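Side-chain contacts in CbsA (Xanthomonas oryzae pv. oryzae, PDB 5XYH), which hydrolyses cellulose as a 1,4-beta-cellobiosidase, an exoglucanase expected to release cellobiose from the non-reducing chain ends, in a bacterium that infects rice: residues P17-E22 / Q40-Y45; V28-V33 / W409-F414. All coordinates share one frame; numbering follows the deposited sequence.

Interaction 1 (P17-E22 / Q40-Y45); sequences PDYSKE and QVVKSY
K43 O accepts a hydrogen bond from a water, at 2.9 Å, and the same water lies 2.9 Å from S20 OG, bridging the two segments of a helical hairpin. Its arms are helix 17-27 and helix 33-42, which run roughly antiparallel; this contact joins the start of the first to the end of the second. S20 OG and K43 O are 3.8 Å apart, too far for a direct bond, and the water spans that gap while sitting in the plane of the Y19 ring, at its edge. With CG anti to the backbone N (chi1 -174°), Y19 swings its ring across toward the second helix, where OH comes within 3.6 Å of V42 CG1. The polar need of that hydroxyl is met elsewhere, by G363 O, so V42 gives it only van der Waals contact. K43 CG sits between its own N and carbonyl carbon (chi1 66°); from there the extended chain passes CD near S20 O, 4.2 Å away, and delivers NZ to a salt bridge with D24, on the first helix. At the helix end V41 O accepts S44 N, and a type I turn from V42 to Y45 follows, with Y45 N 3.2 Å from V42 O.

Interaction 2 (V28-V33 / W409-F414); sequences VKVKDV and WFHAHF
K29 lays its aliphatic chain over one face of the H411 imidazole, and the fit depends on both side-chain conformations. In K29, chi1 of -70° sets CG beside the backbone N, and the extended chain brings CD over the ring. CD is almost exactly centred, 3.9 Å from the ring centroid and 6° off its normal: a CH-pi contact. CB lies beyond the rim, 4.0 Å from H411 CE1, and the two side chains run past each other in opposite directions. H411 reaches out with CG anti to the backbone N (chi1 176°), projecting from the first turn of helix 411-419, whose N-cap position is F410. V30 comes in at the ring's edge instead, in its plane, with CG1 4.0 Å from H411 CE1. The rotation of the imidazole is further fixed by a hydrogen bond between ND1 and S26 OG of helix 17-27, an oxygen that W409 NE1 also uses. This surface contact thus fastens the loop between helices 17-27 and 33-42 to the C-terminal helix without any polar bond across it. K29 NZ stays 4.7 Å from H411 ND1; that nearby ammonium would be expected to disfavour a protonated imidazole.

Overall arrangement
The two interactions interlock along the chain, in the order 17-22, 28-33, 40-45 and 409-414. Their centres are 13 Å apart, on the same side of the molecule. Interaction 1 ties the two arms of the N-terminal helical hairpin together, while interaction 2 packs the loop between the arms against the start of helix 411-419. Segment 409-414 also touches interaction 1 directly: F414 packs on Y19 and V42, and W409 on Y19 and E22, with E22 CD 3.3 Å from W409 CE3. Near its C-terminal end the chain therefore comes back to pack on the hairpin, at the periphery of this glycoside hydrolase family 6 catalytic domain, whose core is a largely parallel sheet.

Interaction 1 (P17-E22 / Q40-Y45)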
loop_
_atom_site.group_PDB
_atom_site.type_symbol
_atom_site.label_atom_id
_atom_site.label_comp_id
_atom_site.label_asym_id
_atom_site.label_seq_id
_atom_site.Cartn_x
_atom_site.Cartn_y
_atom_site.Cartn_z
ATOM N N PRO A 17 -7.595 -17.399 1.469
ATOM C CA PRO A 17 -7.072 -18.654 2.035
ATOM C C PRO A 17 -5.588 -18.845 1.796
ATOM O O PRO A 17 -4.956 -19.631 2.515
ATOM C CB PRO A 17 -7.901 -19.741 1.333
ATOM C CG PRO A 17 -8.484 -19.089 0.140
ATOM C CD PRO A 17 -8.652 -17.634 0.468
ATOM N N ASP A 18 -5.000 -18.144 0.825
ATOM C CA ASP A 18 -3.553 -18.248 0.660
ATOM C C ASP A 18 -2.822 -17.546 1.797
ATOM O O ASP A 18 -1.775 -18.019 2.255
ATOM C CB ASP A 18 -3.132 -17.675 -0.683
ATOM C CG ASP A 18 -3.675 -18.470 -1.842
ATOM O OD1 ASP A 18 -3.823 -19.708 -1.697
ATOM O OD2 ASP A 18 -3.949 -17.852 -2.894
ATOM N N TYR A 19 -3.337 -16.396 2.242
ATOM C CA TYR A 19 -2.767 -15.749 3.419
ATOM C C TYR A 19 -2.975 -16.615 4.658
ATOM O O TYR A 19 -2.055 -16.781 5.465
ATOM C CB TYR A 19 -3.384 -14.357 3.597
ATOM C CG TYR A 19 -2.783 -13.531 4.707
ATOM C CD1 TYR A 19 -1.523 -12.956 4.570
ATOM C CD2 TYR A 19 -3.476 -13.313 5.891
ATOM C CE1 TYR A 19 -0.961 -12.203 5.592
ATOM C CE2 TYR A 19 -2.924 -12.556 6.918
ATOM C CZ TYR A 19 -1.664 -12.006 6.759
ATOM O OH TYR A 19 -1.114 -11.247 7.778
ATOM N N SER A 20 -4.174 -17.193 4.811
ATOM C CA SER A 20 -4.398 -18.152 5.895
ATOM C C SER A 20 -3.365 -19.276 5.865
ATOM O O SER A 20 -2.804 -19.641 6.906
ATOM C CB SER A 20 -5.819 -18.719 5.820
ATOM O OG SER A 20 -6.773 -17.671 5.947
ATOM N N LYS A 21 -3.083 -19.824 4.678
ATOM C CA LYS A 21 -2.135 -20.935 4.609
ATOM C C LYS A 21 -0.729 -20.481 4.983
ATOM O O LYS A 21 0.002 -21.210 5.664
ATOM C CB LYS A 21 -2.163 -21.557 3.216
ATOM C CG LYS A 21 -1.028 -22.545 2.965
ATOM C CD LYS A 21 -1.358 -23.492 1.832
ATOM C CE LYS A 21 -1.877 -22.743 0.614
ATOM N NZ LYS A 21 -2.174 -23.687 -0.502
ATOM N N GLU A 22 -0.344 -19.268 4.564
ATOM C CA GLU A 22 0.923 -18.686 5.006
ATOM C C GLU A 22 0.971 -18.576 6.527
ATOM O O GLU A 22 1.946 -18.993 7.162
ATOM C CB GLU A 22 1.124 -17.307 4.364
ATOM C CG GLU A 22 1.449 -17.338 2.865
ATOM C CD GLU A 22 1.597 -15.956 2.243
ATOM O OE1 GLU A 22 0.704 -15.120 2.457
ATOM O OE2 GLU A 22 2.596 -15.708 1.529
ATOM N N GLN A 40 -3.969 -16.798 14.885
ATOM C CA GLN A 40 -5.304 -17.199 14.433
ATOM C C GLN A 40 -6.185 -15.981 14.184
ATOM O O GLN A 40 -6.916 -15.926 13.193
ATOM C CB GLN A 40 -5.974 -18.118 15.458
ATOM C CG GLN A 40 -5.320 -19.484 15.624
ATOM C CD GLN A 40 -5.780 -20.230 16.898
ATOM O OE1 GLN A 40 -5.788 -19.677 18.008
ATOM N NE2 GLN A 40 -6.163 -21.496 16.729
ATOM N N VAL A 41 -6.122 -14.997 15.079
ATOM C CA VAL A 41 -6.901 -13.775 14.912
ATOM C C VAL A 41 -6.428 -13.002 13.688
ATOM O O VAL A 41 -7.238 -12.502 12.895
ATOM C CB VAL A 41 -6.810 -12.915 16.186
ATOM C CG1 VAL A 41 -7.500 -11.569 15.963
ATOM C CG2 VAL A 41 -7.414 -13.651 17.377
ATOM N N VAL A 42 -5.113 -12.891 13.516
ATOM C CA VAL A 42 -4.569 -12.145 12.385
ATOM C C VAL A 42 -5.060 -12.732 11.065
ATOM O O VAL A 42 -5.474 -11.992 10.162
ATOM C CB VAL A 42 -3.031 -12.107 12.473
ATOM C CG1 VAL A 42 -2.413 -11.701 11.145
ATOM C CG2 VAL A 42 -2.606 -11.149 13.580
ATOM N N LYS A 43 -5.072 -14.064 10.941
ATOM C CA LYS A 43 -5.554 -14.640 9.691
ATOM C C LYS A 43 -7.072 -14.598 9.551
ATOM O O LYS A 43 -7.586 -15.061 8.529
ATOM C CB LYS A 43 -5.053 -16.081 9.515
ATOM C CG LYS A 43 -5.585 -17.076 10.504
ATOM C CD LYS A 43 -5.294 -18.496 10.055
ATOM C CE LYS A 43 -5.749 -19.508 11.103
ATOM N NZ LYS A 43 -5.819 -20.889 10.546
ATOM N N SER A 44 -7.803 -14.071 10.540
ATOM C CA SER A 44 -9.242 -13.891 10.379
ATOM C C SER A 44 -9.591 -12.594 9.652
ATOM O O SER A 44 -10.769 -12.367 9.349
ATOM C CB SER A 44 -9.965 -13.929 11.740
ATOM O OG SER A 44 -9.721 -12.783 12.555
ATOM N N TYR A 45 -8.576 -11.734 9.340
ATOM C CA TYR A 45 -8.865 -10.433 8.759
ATOM C C TYR A 45 -8.693 -10.459 7.245
ATOM O O TYR A 45 -7.833 -11.171 6.723
ATOM C CB TYR A 45 -7.946 -9.365 9.350
ATOM C CG TYR A 45 -8.174 -9.100 10.830
ATOM C CD1 TYR A 45 -9.420 -8.683 11.310
ATOM C CD2 TYR A 45 -7.130 -9.228 11.741
ATOM C CE1 TYR A 45 -9.625 -8.428 12.667
ATOM C CE2 TYR A 45 -7.320 -8.966 13.086
ATOM C CZ TYR A 45 -8.574 -8.575 13.547
ATOM O OH TYR A 45 -8.741 -8.318 14.896
HETATM O O HOH W 1 -6.278 -14.830 5.971
#

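Interaction 2 (V28-V33 / W409-F414)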
loop_
_atom_site.group_PDB
_atom_site.type_symbol
_atom_site.label_atom_id
_atom_site.label_comp_id
_atom_site.label_asym_id
_atom_site.label_seq_id
_atom_site.Cartn_x
_atom_site.Cartn_y
_atom_site.Cartn_z
ATOM N N VAL A 28 2.319 -23.376 13.195
ATOM C CA VAL A 28 2.854 -24.676 13.583
ATOM C C VAL A 28 4.315 -24.602 14.007
ATOM O O VAL A 28 4.795 -25.529 14.660
ATOM C CB VAL A 28 2.662 -25.704 12.456
ATOM C CG1 VAL A 28 1.179 -25.827 12.121
ATOM C CG2 VAL A 28 3.475 -25.320 11.243
ATOM N N LYS A 29 5.040 -23.528 13.664
ATOM C CA LYS A 29 6.438 -23.393 14.076
ATOM C C LYS A 29 6.603 -22.853 15.493
ATOM O O LYS A 29 7.658 -23.073 16.101
ATOM C CB LYS A 29 7.212 -22.468 13.126
ATOM C CG LYS A 29 7.451 -23.039 11.735
ATOM C CD LYS A 29 8.040 -21.996 10.789
ATOM C CE LYS A 29 8.290 -22.596 9.409
ATOM N NZ LYS A 29 8.698 -21.584 8.401
ATOM N N VAL A 30 5.609 -22.134 16.031
ATOM C CA VAL A 30 5.728 -21.491 17.336
ATOM C C VAL A 30 5.043 -22.363 18.380
ATOM O O VAL A 30 3.978 -22.938 18.120
ATOM C CB VAL A 30 5.123 -20.069 17.317
ATOM C CG1 VAL A 30 5.740 -19.218 16.201
ATOM C CG2 VAL A 30 3.645 -20.122 17.166
ATOM N N LYS A 31 5.654 -22.474 19.566
ATOM C CA LYS A 31 5.079 -23.332 20.597
ATOM C C LYS A 31 4.277 -22.545 21.618
ATOM O O LYS A 31 3.435 -23.110 22.319
ATOM C CB LYS A 31 6.175 -24.147 21.296
ATOM C CG LYS A 31 6.611 -25.302 20.410
ATOM C CD LYS A 31 8.013 -25.802 20.707
ATOM C CE LYS A 31 7.964 -27.248 21.227
ATOM N NZ LYS A 31 6.789 -28.052 20.685
ATOM N N ASP A 32 4.502 -21.245 21.695
ATOM C CA ASP A 32 3.704 -20.320 22.494
ATOM C C ASP A 32 2.251 -20.308 22.028
ATOM O O ASP A 32 1.941 -19.774 20.957
ATOM C CB ASP A 32 4.320 -18.917 22.391
ATOM C CG ASP A 32 3.691 -17.916 23.339
ATOM O OD1 ASP A 32 2.589 -18.176 23.884
ATOM O OD2 ASP A 32 4.296 -16.835 23.516
ATOM N N VAL A 33 1.353 -20.866 22.840
ATOM C CA VAL A 33 -0.043 -21.006 22.431
ATOM C C VAL A 33 -0.745 -19.648 22.391
ATOM O O VAL A 33 -1.652 -19.432 21.579
ATOM C CB VAL A 33 -0.748 -22.007 23.372
ATOM C CG1 VAL A 33 -2.241 -22.011 23.158
ATOM C CG2 VAL A 33 -0.188 -23.400 23.144
ATOM N N TRP A 409 6.514 -15.769 2.001
ATOM C CA TRP A 409 6.352 -15.637 3.445
ATOM C C TRP A 409 7.678 -15.447 4.176
ATOM O O TRP A 409 8.663 -16.144 3.912
ATOM C CB TRP A 409 5.645 -16.871 3.995
ATOM C CG TRP A 409 5.005 -16.654 5.302
ATOM C CD1 TRP A 409 5.278 -17.313 6.463
ATOM C CD2 TRP A 409 3.963 -15.714 5.605
ATOM N NE1 TRP A 409 4.474 -16.841 7.474
ATOM C CE2 TRP A 409 3.648 -15.870 6.971
ATOM C CE3 TRP A 409 3.257 -14.766 4.852
ATOM C CZ2 TRP A 409 2.665 -15.106 7.606
ATOM C CZ3 TRP A 409 2.267 -14.012 5.487
ATOM C CH2 TRP A 409 1.991 -14.185 6.851
ATOM N N PHE A 410 7.679 -14.538 5.146
ATOM C CA PHE A 410 8.866 -14.165 5.912
ATOM C C PHE A 410 8.530 -14.387 7.385
ATOM O O PHE A 410 8.083 -13.470 8.076
ATOM C CB PHE A 410 9.262 -12.710 5.595
ATOM C CG PHE A 410 10.619 -12.294 6.113
ATOM C CD1 PHE A 410 11.388 -13.136 6.907
ATOM C CD2 PHE A 410 11.125 -11.039 5.790
ATOM C CE1 PHE A 410 12.625 -12.728 7.377
ATOM C CE2 PHE A 410 12.355 -10.626 6.255
ATOM C CZ PHE A 410 13.113 -11.476 7.044
ATOM N N HIS A 411 8.757 -15.622 7.854
ATOM C CA HIS A 411 8.344 -16.015 9.201
ATOM C C HIS A 411 8.875 -15.068 10.276
ATOM O O HIS A 411 8.129 -14.671 11.182
ATOM C CB HIS A 411 8.794 -17.453 9.478
ATOM C CG HIS A 411 8.505 -17.918 10.870
ATOM N ND1 HIS A 411 7.226 -18.165 11.320
ATOM C CD2 HIS A 411 9.330 -18.188 11.909
ATOM C CE1 HIS A 411 7.272 -18.555 12.581
ATOM N NE2 HIS A 411 8.537 -18.586 12.960
ATOM N N ALA A 412 10.151 -14.672 10.192
ATOM C CA ALA A 412 10.710 -13.820 11.240
ATOM C C ALA A 412 10.037 -12.448 11.274
ATOM O O ALA A 412 9.738 -11.929 12.354
ATOM C CB ALA A 412 12.219 -13.674 11.068
ATOM N N HIS A 413 9.787 -11.846 10.108
ATOM C CA HIS A 413 9.052 -10.575 10.079
ATOM C C HIS A 413 7.636 -10.738 10.618
ATOM O O HIS A 413 7.088 -9.824 11.256
ATOM C CB HIS A 413 9.000 -10.022 8.658
ATOM C CG HIS A 413 8.855 -8.534 8.593
ATOM N ND1 HIS A 413 8.110 -7.902 7.622
ATOM C CD2 HIS A 413 9.376 -7.553 9.367
ATOM C CE1 HIS A 413 8.171 -6.595 7.804
ATOM N NE2 HIS A 413 8.942 -6.354 8.850
ATOM N N PHE A 414 7.012 -11.882 10.337
ATOM C CA PHE A 414 5.637 -12.098 10.766
ATOM C C PHE A 414 5.536 -12.114 12.284
ATOM O O PHE A 414 4.726 -11.390 12.871
ATOM C CB PHE A 414 5.098 -13.402 10.194
ATOM C CG PHE A 414 3.651 -13.633 10.501
ATOM C CD1 PHE A 414 2.689 -12.726 10.078
ATOM C CD2 PHE A 414 3.247 -14.762 11.206
ATOM C CE1 PHE A 414 1.329 -12.938 10.347
ATOM C CE2 PHE A 414 1.887 -14.979 11.490
ATOM C CZ PHE A 414 0.934 -14.067 11.060
#